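PDB 3TFZ: cyclase from Streptomyces sp. R1128, which probably shapes a nascent aromatic polyketide in the R1128 pathway, acting as an aromatase/cyclase that closes and dehydrates a ring of the chain. Local coordinates for residues 63-68 against 81-87; 8-12 against 146-151; 20-24 against 153-157. One frame throughout, in Å; residues are numbered along the deposited sequence.

Read together, the three contacts show how a helix-grip protein builds its cavity: a sheet curls round one long helix, and shorter helices close the end. Contact 1 lies in the hairpin 61-72/77-82 and holds the sulfonate of a bound buffer molecule, CXS. Contact 2 sets edge strand 5-13 of the same sheet against helix 131-164, with the side chain of Ser146 about 6 Å from CXS. Contact 3 packs helix 17-25 on a later part of that long helix. Contacts 2 and 3 touch, with centres 12 Å apart; contact 1 lies across the chain's centre, its own centre about 20 Å from that of contact 2 and 22 Å from that of contact 3.

Contact 1 of 3, residues 63-68 against 81-87; sequences NTWTSR and RQLETAP. With CXS (3-cyclohexyl-1-propylsulfonic acid), chain H.
Gln82 reaches over one face of the Trp65 indole, its amide tilted 22° from the ring plane and NE2 lying 3.2 Å from Trp65 CD1, displaced toward the rim of the ring. The amide nitrogen directs one N-H to the ligand: Gln82 NE2 to CXS O1 is 2.7 Å and nearly straight at 171°. Each sulfonate oxygen has its own donor here, for Trp65 NE1 binds CXS O3 from the edge of the indole and Ser67 OG lies 2.9 Å from CXS O2. Ser67 can reach because OG stands between the backbone N and the carbonyl carbon (chi1 47°). His112 also hydrogen-bonds to the ligand. Behind this polar patch the backbones are drawn close. Thr66 O receives Leu83 N at 2.7 Å and, weakly, Glu84 N, while Thr66 N returns a bond to Glu84 O at 3.2 Å; farther along, Arg68 and Arg81 exchange a pair of backbone bonds. The other face is looser. Thr66 CG2 meets Leu83 CB at 3.9 Å, but Leu83 and Glu84 are largely exposed, and the chains of Arg68 and Arg81 leave with their charged ends directed away from the contact. Toward Ala86 the second chain has left regular strand pairing. Two residues, Leu83 and Glu84, thus stand opposite the single Thr66, a classic beta bulge in an antiparallel hairpin, set in the wall of a Bet v 1-like cavity whose polar donors here hold a sulfonate probably brought by the crystallisation liquor.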
ATOM      1  N   ASN A  63      20.070  14.197  -5.963  1.00 41.06           N
ATOM      2  CA  ASN A  63      20.711  12.920  -5.993  1.00 40.91           C
ATOM      3  C   ASN A  63      20.753  12.338  -7.399  1.00 38.67           C
ATOM      4  O   ASN A  63      19.882  12.586  -8.243  1.00 37.55           O
ATOM      5  CB  ASN A  63      20.061  11.960  -4.976  1.00 41.25           C
ATOM      6  CG  ASN A  63      20.621  12.160  -3.534  1.00 45.51           C
ATOM      7  OD1 ASN A  63      21.139  11.237  -2.972  1.00 54.63           O
ATOM      8  ND2 ASN A  63      20.534  13.358  -2.979  1.00 49.12           N
ATOM      9  N   THR A  64      21.832  11.609  -7.645  1.00 37.64           N
ATOM     10  CA  THR A  64      22.041  10.974  -8.887  1.00 35.80           C
ATOM     11  C   THR A  64      22.108   9.451  -8.637  1.00 33.47           C
ATOM     12  O   THR A  64      22.737   9.017  -7.708  1.00 33.62           O
ATOM     13  CB  THR A  64      23.237  11.598  -9.633  1.00 36.94           C
ATOM     14  OG1 THR A  64      23.113  11.254 -10.989  1.00 40.37           O
ATOM     15  CG2 THR A  64      24.532  11.038  -9.184  1.00 41.02           C
ATOM     16  N   TRP A  65      21.405   8.661  -9.446  1.00 31.10           N
ATOM     17  CA  TRP A  65      21.599   7.233  -9.440  1.00 29.61           C
ATOM     18  C   TRP A  65      21.309   6.638 -10.803  1.00 28.10           C
ATOM     19  O   TRP A  65      20.767   7.287 -11.719  1.00 27.49           O
ATOM     20  CB  TRP A  65      20.777   6.513  -8.313  1.00 29.42           C
ATOM     21  CG  TRP A  65      19.324   6.670  -8.412  1.00 30.10           C
ATOM     22  CD1 TRP A  65      18.483   6.074  -9.335  1.00 28.19           C
ATOM     23  CD2 TRP A  65      18.488   7.546  -7.608  1.00 31.43           C
ATOM     24  NE1 TRP A  65      17.174   6.520  -9.148  1.00 27.29           N
ATOM     25  CE2 TRP A  65      17.140   7.418  -8.112  1.00 28.56           C
ATOM     26  CE3 TRP A  65      18.740   8.418  -6.520  1.00 29.19           C
ATOM     27  CZ2 TRP A  65      16.047   8.051  -7.510  1.00 30.45           C
ATOM     28  CZ3 TRP A  65      17.647   9.103  -5.952  1.00 30.38           C
ATOM     29  CH2 TRP A  65      16.317   8.908  -6.439  1.00 31.61           C
ATOM     30  N   THR A  66      21.683   5.368 -10.913  1.00 27.29           N
ATOM     31  CA  THR A  66      21.560   4.556 -12.108  1.00 23.71           C
ATOM     32  C   THR A  66      20.786   3.277 -11.768  1.00 21.60           C
ATOM     33  O   THR A  66      21.216   2.578 -10.917  1.00 17.98           O
ATOM     34  CB  THR A  66      22.973   4.172 -12.591  1.00 24.69           C
ATOM     35  OG1 THR A  66      23.521   5.289 -13.257  1.00 26.94           O
ATOM     36  CG2 THR A  66      22.936   3.036 -13.583  1.00 23.34           C
ATOM     37  N   SER A  67      19.683   2.982 -12.462  1.00 20.46           N
ATOM     38  CA  SER A  67      19.060   1.673 -12.296  1.00 22.54           C
ATOM     39  C   SER A  67      18.909   0.882 -13.516  1.00 21.74           C
ATOM     40  O   SER A  67      18.696   1.426 -14.640  1.00 21.84           O
ATOM     41  CB  SER A  67      17.653   1.747 -11.684  1.00 20.42           C
ATOM     42  OG  SER A  67      17.027   2.740 -12.385  1.00 29.07           O
ATOM     43  N   ARG A  68      18.992  -0.436 -13.276  1.00 21.60           N
ATOM     44  CA  ARG A  68      18.634  -1.431 -14.279  1.00 21.65           C
ATOM     45  C   ARG A  68      17.190  -1.793 -14.050  1.00 19.94           C
ATOM     46  O   ARG A  68      16.827  -2.268 -12.964  1.00 19.49           O
ATOM     47  CB  ARG A  68      19.525  -2.632 -14.259  1.00 22.08           C
ATOM     48  CG  ARG A  68      19.124  -3.639 -15.385  1.00 28.88           C
ATOM     49  CD  ARG A  68      19.905  -4.993 -15.314  1.00 34.49           C
ATOM     50  NE  ARG A  68      21.135  -4.783 -16.087  1.00 47.91           N
ATOM     51  CZ  ARG A  68      21.219  -5.025 -17.403  1.00 52.80           C
ATOM     52  NH1 ARG A  68      20.158  -5.565 -18.046  1.00 49.16           N
ATOM     53  NH2 ARG A  68      22.361  -4.778 -18.067  1.00 55.74           N
ATOM     54  N   ARG A  81      16.949  -2.464 -10.024  1.00 18.34           N
ATOM     55  CA  ARG A  81      18.107  -2.600  -9.094  1.00 19.78           C
ATOM     56  C   ARG A  81      18.973  -1.374  -9.445  1.00 21.08           C
ATOM     57  O   ARG A  81      19.222  -1.092 -10.613  1.00 18.87           O
ATOM     58  CB  ARG A  81      18.872  -3.934  -9.294  1.00 20.56           C
ATOM     59  CG  ARG A  81      19.990  -4.325  -8.272  1.00 27.35           C
ATOM     60  CD  ARG A  81      21.028  -5.479  -8.660  1.00 37.96           C
ATOM     61  NE  ARG A  81      21.672  -6.247  -7.519  1.00 50.92           N
ATOM     62  CZ  ARG A  81      22.557  -5.803  -6.552  1.00 58.71           C
ATOM     63  NH1 ARG A  81      22.995  -4.522  -6.463  1.00 58.56           N
ATOM     64  NH2 ARG A  81      23.028  -6.661  -5.612  1.00 56.34           N
ATOM     65  N   GLN A  82      19.369  -0.582  -8.423  1.00 19.89           N
ATOM     66  CA  GLN A  82      20.236   0.573  -8.624  1.00 20.46           C
ATOM     67  C   GLN A  82      21.713   0.098  -8.708  1.00 21.16           C
ATOM     68  O   GLN A  82      22.113  -0.618  -7.833  1.00 22.13           O
ATOM     69  CB  GLN A  82      20.011   1.577  -7.477  1.00 17.58           C
ATOM     70  CG  GLN A  82      18.679   2.190  -7.634  1.00 20.27           C
ATOM     71  CD  GLN A  82      18.537   3.429  -6.779  1.00 23.08           C
ATOM     72  OE1 GLN A  82      19.428   3.773  -5.952  1.00 21.55           O
ATOM     73  NE2 GLN A  82      17.426   4.120  -6.969  1.00 19.36           N
ATOM     74  N   LEU A  83      22.430   0.448  -9.781  1.00 23.60           N
ATOM     75  CA  LEU A  83      23.834   0.058 -10.067  1.00 28.17           C
ATOM     76  C   LEU A  83      24.821   1.101  -9.552  1.00 30.33           C
ATOM     77  O   LEU A  83      26.013   0.838  -9.451  1.00 34.29           O
ATOM     78  CB  LEU A  83      24.075  -0.128 -11.576  1.00 28.57           C
ATOM     79  CG  LEU A  83      23.137  -1.138 -12.259  1.00 30.41           C
ATOM     80  CD1 LEU A  83      23.535  -1.331 -13.738  1.00 27.05           C
ATOM     81  CD2 LEU A  83      23.014  -2.512 -11.445  1.00 23.57           C
ATOM     82  N   GLU A  84      24.319   2.312  -9.338  1.00 30.58           N
ATOM     83  CA  GLU A  84      25.049   3.380  -8.714  1.00 32.32           C
ATOM     84  C   GLU A  84      23.966   4.040  -7.847  1.00 30.21           C
ATOM     85  O   GLU A  84      22.842   4.114  -8.263  1.00 28.39           O
ATOM     86  CB  GLU A  84      25.787   4.286  -9.781  1.00 34.84           C
ATOM     87  CG  GLU A  84      27.189   3.586 -10.240  1.00 41.01           C
ATOM     88  CD  GLU A  84      27.760   4.090 -11.543  1.00 52.71           C
ATOM     89  OE1 GLU A  84      27.385   3.587 -12.637  1.00 58.27           O
ATOM     90  OE2 GLU A  84      28.615   4.990 -11.480  1.00 58.75           O
ATOM     91  N   THR A  85      24.303   4.433  -6.627  1.00 30.40           N
ATOM     92  CA  THR A  85      23.285   4.842  -5.666  1.00 30.59           C
ATOM     93  C   THR A  85      23.680   6.213  -5.049  1.00 30.28           C
ATOM     94  O   THR A  85      24.603   6.836  -5.500  1.00 32.53           O
ATOM     95  CB  THR A  85      23.063   3.754  -4.570  1.00 29.41           C
ATOM     96  OG1 THR A  85      24.248   3.609  -3.790  1.00 30.91           O
ATOM     97  CG2 THR A  85      22.838   2.407  -5.175  1.00 29.70           C
ATOM     98  N   ALA A  86      22.873   6.752  -4.171  1.00 27.69           N
ATOM     99  CA  ALA A  86      23.236   7.990  -3.473  1.00 27.51           C
ATOM    100  C   ALA A  86      24.189   7.606  -2.347  1.00 25.98           C
ATOM    101  O   ALA A  86      24.165   6.448  -1.912  1.00 24.47           O
ATOM    102  CB  ALA A  86      21.942   8.629  -2.864  1.00 24.26           C
ATOM    103  N   PRO A  87      25.021   8.559  -1.864  1.00 26.87           N
ATOM    104  CA  PRO A  87      26.084   8.206  -0.821  1.00 26.72           C
ATOM    105  C   PRO A  87      25.648   7.400   0.434  1.00 24.57           C
ATOM    106  O   PRO A  87      26.407   6.581   0.883  1.00 26.87           O
ATOM    107  CB  PRO A  87      26.722   9.550  -0.420  1.00 27.05           C
ATOM    108  CG  PRO A  87      26.434  10.443  -1.670  1.00 30.62           C
ATOM    109  CD  PRO A  87      25.090   9.964  -2.294  1.00 28.25           C
TER
HETATM  110  S   CXS H 171      14.584   3.540  -9.757  1.00 31.63           S
HETATM  111  O1  CXS H 171      15.788   3.355  -8.924  1.00 27.41           O
HETATM  112  O2  CXS H 171      14.527   2.586 -10.915  1.00 30.56           O
HETATM  113  O3  CXS H 171      14.651   4.941 -10.212  1.00 36.64           O
HETATM  114  C1  CXS H 171      13.075   3.465  -8.993  1.00 31.37           C
HETATM  115  C2  CXS H 171      12.980   4.403  -7.825  1.00 31.26           C
HETATM  116  C3  CXS H 171      12.496   3.716  -6.592  1.00 34.05           C
HETATM  117  N   CXS H 171      12.119   4.737  -5.613  1.00 37.36           N
HETATM  118  C4  CXS H 171      13.105   5.666  -5.040  1.00 39.29           C
HETATM  119  C5  CXS H 171      14.550   5.245  -5.201  1.00 38.53           C
HETATM  120  C6  CXS H 171      15.262   5.299  -3.831  1.00 41.64           C
HETATM  121  C7  CXS H 171      15.362   6.675  -3.193  1.00 37.58           C
HETATM  122  C8  CXS H 171      13.918   7.151  -3.202  1.00 41.98           C
HETATM  123  C9  CXS H 171      12.988   5.954  -3.526  1.00 40.91           C

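Contact 2 of 3, residues 8-12 against 146-151; sequences EHTVT and SVADLN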
ATOM      1  N   GLU A   8       6.334  -1.766   1.285  1.00 14.54           N
ATOM      2  CA  GLU A   8       5.404  -1.900   0.167  1.00 14.49           C
ATOM      3  C   GLU A   8       4.352  -0.862   0.298  1.00 13.52           C
ATOM      4  O   GLU A   8       3.781  -0.706   1.350  1.00 13.14           O
ATOM      5  CB  GLU A   8       4.766  -3.296   0.085  1.00 13.31           C
ATOM      6  CG  GLU A   8       5.726  -4.340   0.128  1.00 18.57           C
ATOM      7  CD  GLU A   8       5.161  -5.692  -0.266  1.00 25.97           C
ATOM      8  OE1 GLU A   8       4.070  -5.724  -0.823  1.00 23.80           O
ATOM      9  OE2 GLU A   8       5.784  -6.737   0.062  1.00 27.92           O
ATOM     10  N   HIS A   9       4.064  -0.172  -0.776  1.00 13.25           N
ATOM     11  CA  HIS A   9       3.040   0.894  -0.712  1.00 16.22           C
ATOM     12  C   HIS A   9       2.116   0.662  -1.904  1.00 14.31           C
ATOM     13  O   HIS A   9       2.573   0.073  -2.874  1.00 15.92           O
ATOM     14  CB  HIS A   9       3.609   2.310  -0.770  1.00 15.86           C
ATOM     15  CG  HIS A   9       4.439   2.691   0.423  1.00 24.90           C
ATOM     16  ND1 HIS A   9       5.723   2.209   0.633  1.00 29.41           N
ATOM     17  CD2 HIS A   9       4.189   3.533   1.451  1.00 26.22           C
ATOM     18  CE1 HIS A   9       6.227   2.742   1.732  1.00 27.94           C
ATOM     19  NE2 HIS A   9       5.315   3.549   2.244  1.00 30.35           N
ATOM     20  N   THR A  10       0.875   1.158  -1.838  1.00 13.34           N
ATOM     21  CA  THR A  10      -0.054   0.931  -2.926  1.00 13.68           C
ATOM     22  C   THR A  10      -1.029   2.086  -3.045  1.00 14.12           C
ATOM     23  O   THR A  10      -1.229   2.820  -2.067  1.00 14.61           O
ATOM     24  CB  THR A  10      -0.783  -0.503  -2.805  1.00 13.85           C
ATOM     25  OG1 THR A  10      -1.447  -0.837  -3.993  1.00 13.29           O
ATOM     26  CG2 THR A  10      -1.752  -0.651  -1.561  1.00 13.23           C
ATOM     27  N   VAL A  11      -1.645   2.170  -4.231  1.00 12.58           N
ATOM     28  CA  VAL A  11      -2.725   3.117  -4.623  1.00 11.60           C
ATOM     29  C   VAL A  11      -3.566   2.389  -5.695  1.00 11.95           C
ATOM     30  O   VAL A  11      -3.056   1.447  -6.355  1.00  9.72           O
ATOM     31  CB  VAL A  11      -1.953   4.359  -5.106  1.00 14.40           C
ATOM     32  CG1 VAL A  11      -1.543   4.483  -6.645  1.00  8.55           C
ATOM     33  CG2 VAL A  11      -1.891   5.540  -4.089  1.00 15.27           C
ATOM     34  N   THR A  12      -4.864   2.744  -5.787  1.00 13.21           N
ATOM     35  CA  THR A  12      -5.841   2.207  -6.710  1.00 13.14           C
ATOM     36  C   THR A  12      -5.915   3.259  -7.762  1.00 14.40           C
ATOM     37  O   THR A  12      -6.225   4.396  -7.431  1.00 15.94           O
ATOM     38  CB  THR A  12      -7.218   2.025  -6.008  1.00 14.04           C
ATOM     39  OG1 THR A  12      -7.116   0.987  -5.054  1.00 15.20           O
ATOM     40  CG2 THR A  12      -8.253   1.524  -6.959  1.00 14.77           C
ATOM     41  N   SER A 146       8.358   7.222  -2.341  1.00 21.14           N
ATOM     42  CA  SER A 146       7.527   6.128  -2.664  1.00 20.59           C
ATOM     43  C   SER A 146       6.053   6.605  -2.871  1.00 19.35           C
ATOM     44  O   SER A 146       5.428   6.355  -3.914  1.00 18.03           O
ATOM     45  CB  SER A 146       7.670   5.101  -1.513  1.00 20.42           C
ATOM     46  OG  SER A 146       6.709   4.104  -1.644  1.00 27.38           O
ATOM     47  N   VAL A 147       5.519   7.314  -1.860  1.00 20.28           N
ATOM     48  CA  VAL A 147       4.216   8.009  -1.890  1.00 17.74           C
ATOM     49  C   VAL A 147       4.101   8.997  -3.108  1.00 18.11           C
ATOM     50  O   VAL A 147       3.137   8.920  -3.800  1.00 19.69           O
ATOM     51  CB  VAL A 147       3.889   8.664  -0.480  1.00 18.40           C
ATOM     52  CG1 VAL A 147       2.624   9.514  -0.549  1.00 16.16           C
ATOM     53  CG2 VAL A 147       3.702   7.519   0.567  1.00 17.44           C
ATOM     54  N   ALA A 148       5.116   9.825  -3.380  1.00 17.04           N
ATOM     55  CA  ALA A 148       5.151  10.809  -4.433  1.00 18.50           C
ATOM     56  C   ALA A 148       5.161  10.137  -5.803  1.00 18.89           C
ATOM     57  O   ALA A 148       4.413  10.562  -6.691  1.00 19.36           O
ATOM     58  CB  ALA A 148       6.401  11.769  -4.276  1.00 18.45           C
ATOM     59  N   ASP A 149       5.874   9.011  -5.913  1.00 19.03           N
ATOM     60  CA  ASP A 149       5.994   8.260  -7.163  1.00 19.38           C
ATOM     61  C   ASP A 149       4.688   7.577  -7.558  1.00 17.76           C
ATOM     62  O   ASP A 149       4.252   7.602  -8.711  1.00 17.49           O
ATOM     63  CB  ASP A 149       7.154   7.195  -7.028  1.00 21.15           C
ATOM     64  CG  ASP A 149       8.603   7.788  -7.202  1.00 27.21           C
ATOM     65  OD1 ASP A 149       8.776   9.027  -7.480  1.00 28.96           O
ATOM     66  OD2 ASP A 149       9.585   6.982  -7.052  1.00 33.02           O
ATOM     67  N   LEU A 150       4.145   6.807  -6.618  1.00 17.53           N
ATOM     68  CA  LEU A 150       2.804   6.200  -6.755  1.00 14.47           C
ATOM     69  C   LEU A 150       1.768   7.211  -7.219  1.00 14.84           C
ATOM     70  O   LEU A 150       1.060   6.888  -8.120  1.00 17.69           O
ATOM     71  CB  LEU A 150       2.372   5.530  -5.431  1.00 11.99           C
ATOM     72  CG  LEU A 150       2.937   4.129  -5.120  1.00 14.50           C
ATOM     73  CD1 LEU A 150       2.639   3.674  -3.680  1.00  9.55           C
ATOM     74  CD2 LEU A 150       2.437   2.998  -6.103  1.00 12.83           C
ATOM     75  N   ASN A 151       1.611   8.356  -6.527  1.00 15.89           N
ATOM     76  CA  ASN A 151       0.696   9.465  -6.877  1.00 17.42           C
ATOM     77  C   ASN A 151       0.998  10.147  -8.283  1.00 16.94           C
ATOM     78  O   ASN A 151       0.086  10.540  -9.015  1.00 17.93           O
ATOM     79  CB  ASN A 151       0.634  10.523  -5.748  1.00 16.81           C
ATOM     80  CG  ASN A 151      -0.062   9.985  -4.457  1.00 23.99           C
ATOM     81  OD1 ASN A 151      -1.004   9.138  -4.463  1.00 22.14           O
ATOM     82  ND2 ASN A 151       0.358  10.553  -3.333  1.00 30.46           N
TER
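His9 presents one face of its imidazole to Ser146, whose OG sits 3.0 Å above the ring plane, offset toward the rim and 3.1 Å from His9 ND1. That hydroxyl extends anti to its own backbone nitrogen (chi1 170°), which carries it from the helix across to the ring. The Val147 side chain crosses that of His9 at about a right angle, its CG2 branch 4.1 Å from His9 CD2. The far nitrogen, His9 NE2, is hydrogen-bonded to Glu143, about one turn earlier on the helix, which helps set the rotation of the ring. This is the helix-grip arrangement of the Bet v 1-like fold, in which strand 5-13, at the edge of the antiparallel sheet, runs beside the long helix 131-164; the local axes are 27° apart and approach to 8.6 Å. Leu150, one helical turn beyond Ser146, lays its CD1 methyl against the root of His9 and the backbone nitrogen of Thr10. It touches His9 CB at 3.4 Å, while Val11 lays CG1 alongside the root of the leucine, 4.2 Å from Leu150 CB. The other valine methyl turns to the more exposed flank, where the Asn151 side chain crosses that of Val11 at about a right angle, with OD1 3.7 Å from Val11 CG2. On the reverse of the strand, Thr10 packs against Thr10 of the second subunit, and its OG1 is hydrogen-bonded to Leu108 O of the adjoining strand 105-116.

Contact 3 of 3, residues 20-24 against 153-157; sequences VWEVL and VLGEA
With chi1 at 167°, Val23 holds CG1 anti to its backbone nitrogen and CG2 anti to its carbonyl carbon, so both methyls spread toward helix 131-164. Val153 adopts much the same rotation, and the two valines slide past each other in opposite directions, their CG1 methyls 3.9 Å apart. The Val153 CG1 methyl is shared, since Leu24 CD2 also reaches it at 3.9 Å, the leucine crossing the valine at about a right angle. The same Val23 methyl also rests on the aliphatic part of Glu156, with Val23 CG1 3.8 Å from Glu156 CG. A bend at chi2 (61°) turns that glutamate's carboxylate away from the valine, and its two oxygens form salt bridges with Arg159 and Arg160 farther along the same helix; a charged residue thus lends its methylenes to a buried apolar contact. Where the backbones come closest, the small Ala157 admits Val20, whose CG2 lies 3.9 Å from Ala157 CB. The short helical segments cross at 120°, with their axes 9.6 Å apart. Leu108 on strand 105-116 lies against Val20, Leu24 and Val153, extending the apolar packing from the two helices to the sheet. Such a junction, a short helix after the first strand wedged between the curved sheet and the long C-terminal helix, is characteristic of the helix-grip, Bet v 1-like fold.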
ATOM      1  N   VAL A  20      -1.778   2.026 -17.419  1.00 17.62           N
ATOM      2  CA  VAL A  20      -0.830   2.183 -16.348  1.00 14.37           C
ATOM      3  C   VAL A  20       0.517   1.598 -16.738  1.00 14.84           C
ATOM      4  O   VAL A  20       1.513   2.127 -16.374  1.00 14.44           O
ATOM      5  CB  VAL A  20      -1.374   1.530 -15.079  1.00 13.54           C
ATOM      6  CG1 VAL A  20      -0.356   1.590 -13.961  1.00 10.24           C
ATOM      7  CG2 VAL A  20      -2.690   2.216 -14.629  1.00 11.50           C
ATOM      8  N   TRP A  21       0.524   0.448 -17.419  1.00 17.09           N
ATOM      9  CA  TRP A  21       1.729  -0.147 -17.913  1.00 17.01           C
ATOM     10  C   TRP A  21       2.450   0.887 -18.819  1.00 18.22           C
ATOM     11  O   TRP A  21       3.642   1.144 -18.612  1.00 17.12           O
ATOM     12  CB  TRP A  21       1.427  -1.444 -18.706  1.00 19.20           C
ATOM     13  CG  TRP A  21       2.744  -1.952 -19.308  1.00 20.30           C
ATOM     14  CD1 TRP A  21       3.137  -1.932 -20.631  1.00 21.15           C
ATOM     15  CD2 TRP A  21       3.853  -2.456 -18.556  1.00 21.04           C
ATOM     16  NE1 TRP A  21       4.435  -2.423 -20.733  1.00 21.41           N
ATOM     17  CE2 TRP A  21       4.908  -2.694 -19.465  1.00 20.75           C
ATOM     18  CE3 TRP A  21       4.052  -2.734 -17.169  1.00 22.60           C
ATOM     19  CZ2 TRP A  21       6.157  -3.213 -19.042  1.00 16.62           C
ATOM     20  CZ3 TRP A  21       5.222  -3.231 -16.770  1.00 18.03           C
ATOM     21  CH2 TRP A  21       6.265  -3.518 -17.712  1.00 19.94           C
ATOM     22  N   GLU A  22       1.732   1.444 -19.824  1.00 18.19           N
ATOM     23  CA  GLU A  22       2.299   2.407 -20.719  1.00 20.10           C
ATOM     24  C   GLU A  22       3.000   3.580 -20.032  1.00 19.15           C
ATOM     25  O   GLU A  22       4.017   4.003 -20.527  1.00 19.54           O
ATOM     26  CB  GLU A  22       1.282   2.928 -21.729  1.00 21.89           C
ATOM     27  CG  GLU A  22       0.831   1.845 -22.751  1.00 31.75           C
ATOM     28  CD  GLU A  22      -0.248   2.361 -23.658  1.00 44.29           C
ATOM     29  OE1 GLU A  22      -0.341   3.629 -23.740  1.00 47.86           O
ATOM     30  OE2 GLU A  22      -0.992   1.520 -24.284  1.00 49.43           O
ATOM     31  N   VAL A  23       2.430   4.121 -18.944  1.00 17.48           N
ATOM     32  CA  VAL A  23       3.021   5.195 -18.197  1.00 18.05           C
ATOM     33  C   VAL A  23       4.323   4.662 -17.442  1.00 19.62           C
ATOM     34  O   VAL A  23       5.391   5.315 -17.459  1.00 20.14           O
ATOM     35  CB  VAL A  23       1.964   5.773 -17.220  1.00 17.16           C
ATOM     36  CG1 VAL A  23       2.525   6.705 -16.138  1.00 14.35           C
ATOM     37  CG2 VAL A  23       0.781   6.448 -17.999  1.00 17.54           C
ATOM     38  N   LEU A  24       4.239   3.490 -16.806  1.00 17.68           N
ATOM     39  CA  LEU A  24       5.377   2.943 -16.157  1.00 17.06           C
ATOM     40  C   LEU A  24       6.519   2.679 -17.113  1.00 16.37           C
ATOM     41  O   LEU A  24       7.627   3.033 -16.744  1.00 14.98           O
ATOM     42  CB  LEU A  24       5.043   1.603 -15.375  1.00 18.79           C
ATOM     43  CG  LEU A  24       4.054   1.678 -14.197  1.00 18.78           C
ATOM     44  CD1 LEU A  24       3.703   0.319 -13.757  1.00 16.49           C
ATOM     45  CD2 LEU A  24       4.670   2.487 -13.102  1.00 10.56           C
ATOM     46  N   VAL A 153       2.258   8.535 -10.817  1.00 15.99           N
ATOM     47  CA  VAL A 153       1.863   7.573 -11.825  1.00 14.97           C
ATOM     48  C   VAL A 153       0.319   7.565 -11.984  1.00 15.50           C
ATOM     49  O   VAL A 153      -0.197   7.515 -13.095  1.00 16.00           O
ATOM     50  CB  VAL A 153       2.426   6.148 -11.576  1.00 14.05           C
ATOM     51  CG1 VAL A 153       1.849   5.161 -12.653  1.00 12.74           C
ATOM     52  CG2 VAL A 153       3.896   6.132 -11.659  1.00 13.43           C
ATOM     53  N   LEU A 154      -0.388   7.587 -10.846  1.00 15.74           N
ATOM     54  CA  LEU A 154      -1.832   7.614 -10.791  1.00 15.75           C
ATOM     55  C   LEU A 154      -2.400   8.858 -11.445  1.00 16.63           C
ATOM     56  O   LEU A 154      -3.288   8.712 -12.287  1.00 17.76           O
ATOM     57  CB  LEU A 154      -2.268   7.471  -9.326  1.00 16.25           C
ATOM     58  CG  LEU A 154      -3.463   7.994  -8.480  1.00 21.33           C
ATOM     59  CD1 LEU A 154      -4.396   9.213  -8.944  1.00 21.07           C
ATOM     60  CD2 LEU A 154      -4.176   6.946  -7.634  1.00 18.91           C
ATOM     61  N   GLY A 155      -1.869  10.072 -11.082  1.00 17.61           N
ATOM     62  CA  GLY A 155      -2.286  11.363 -11.648  1.00 17.00           C
ATOM     63  C   GLY A 155      -2.149  11.291 -13.187  1.00 17.93           C
ATOM     64  O   GLY A 155      -3.054  11.675 -13.924  1.00 17.94           O
ATOM     65  N   GLU A 156      -1.034  10.763 -13.641  1.00 16.69           N
ATOM     66  CA  GLU A 156      -0.722  10.675 -15.059  1.00 18.22           C
ATOM     67  C   GLU A 156      -1.599   9.707 -15.845  1.00 18.02           C
ATOM     68  O   GLU A 156      -2.003   9.989 -16.994  1.00 19.53           O
ATOM     69  CB  GLU A 156       0.749  10.320 -15.253  1.00 18.30           C
ATOM     70  CG  GLU A 156       1.152  10.196 -16.728  1.00 19.02           C
ATOM     71  CD  GLU A 156       0.991  11.459 -17.563  1.00 20.53           C
ATOM     72  OE1 GLU A 156       0.834  12.583 -17.032  1.00 20.29           O
ATOM     73  OE2 GLU A 156       1.037  11.340 -18.811  1.00 24.45           O
ATOM     74  N   ALA A 157      -1.862   8.539 -15.273  1.00 17.29           N
ATOM     75  CA  ALA A 157      -2.709   7.575 -15.958  1.00 16.79           C
ATOM     76  C   ALA A 157      -4.145   8.119 -16.047  1.00 15.75           C
ATOM     77  O   ALA A 157      -4.848   7.950 -17.070  1.00 18.40           O
ATOM     78  CB  ALA A 157      -2.653   6.114 -15.243  1.00 16.11           C
TER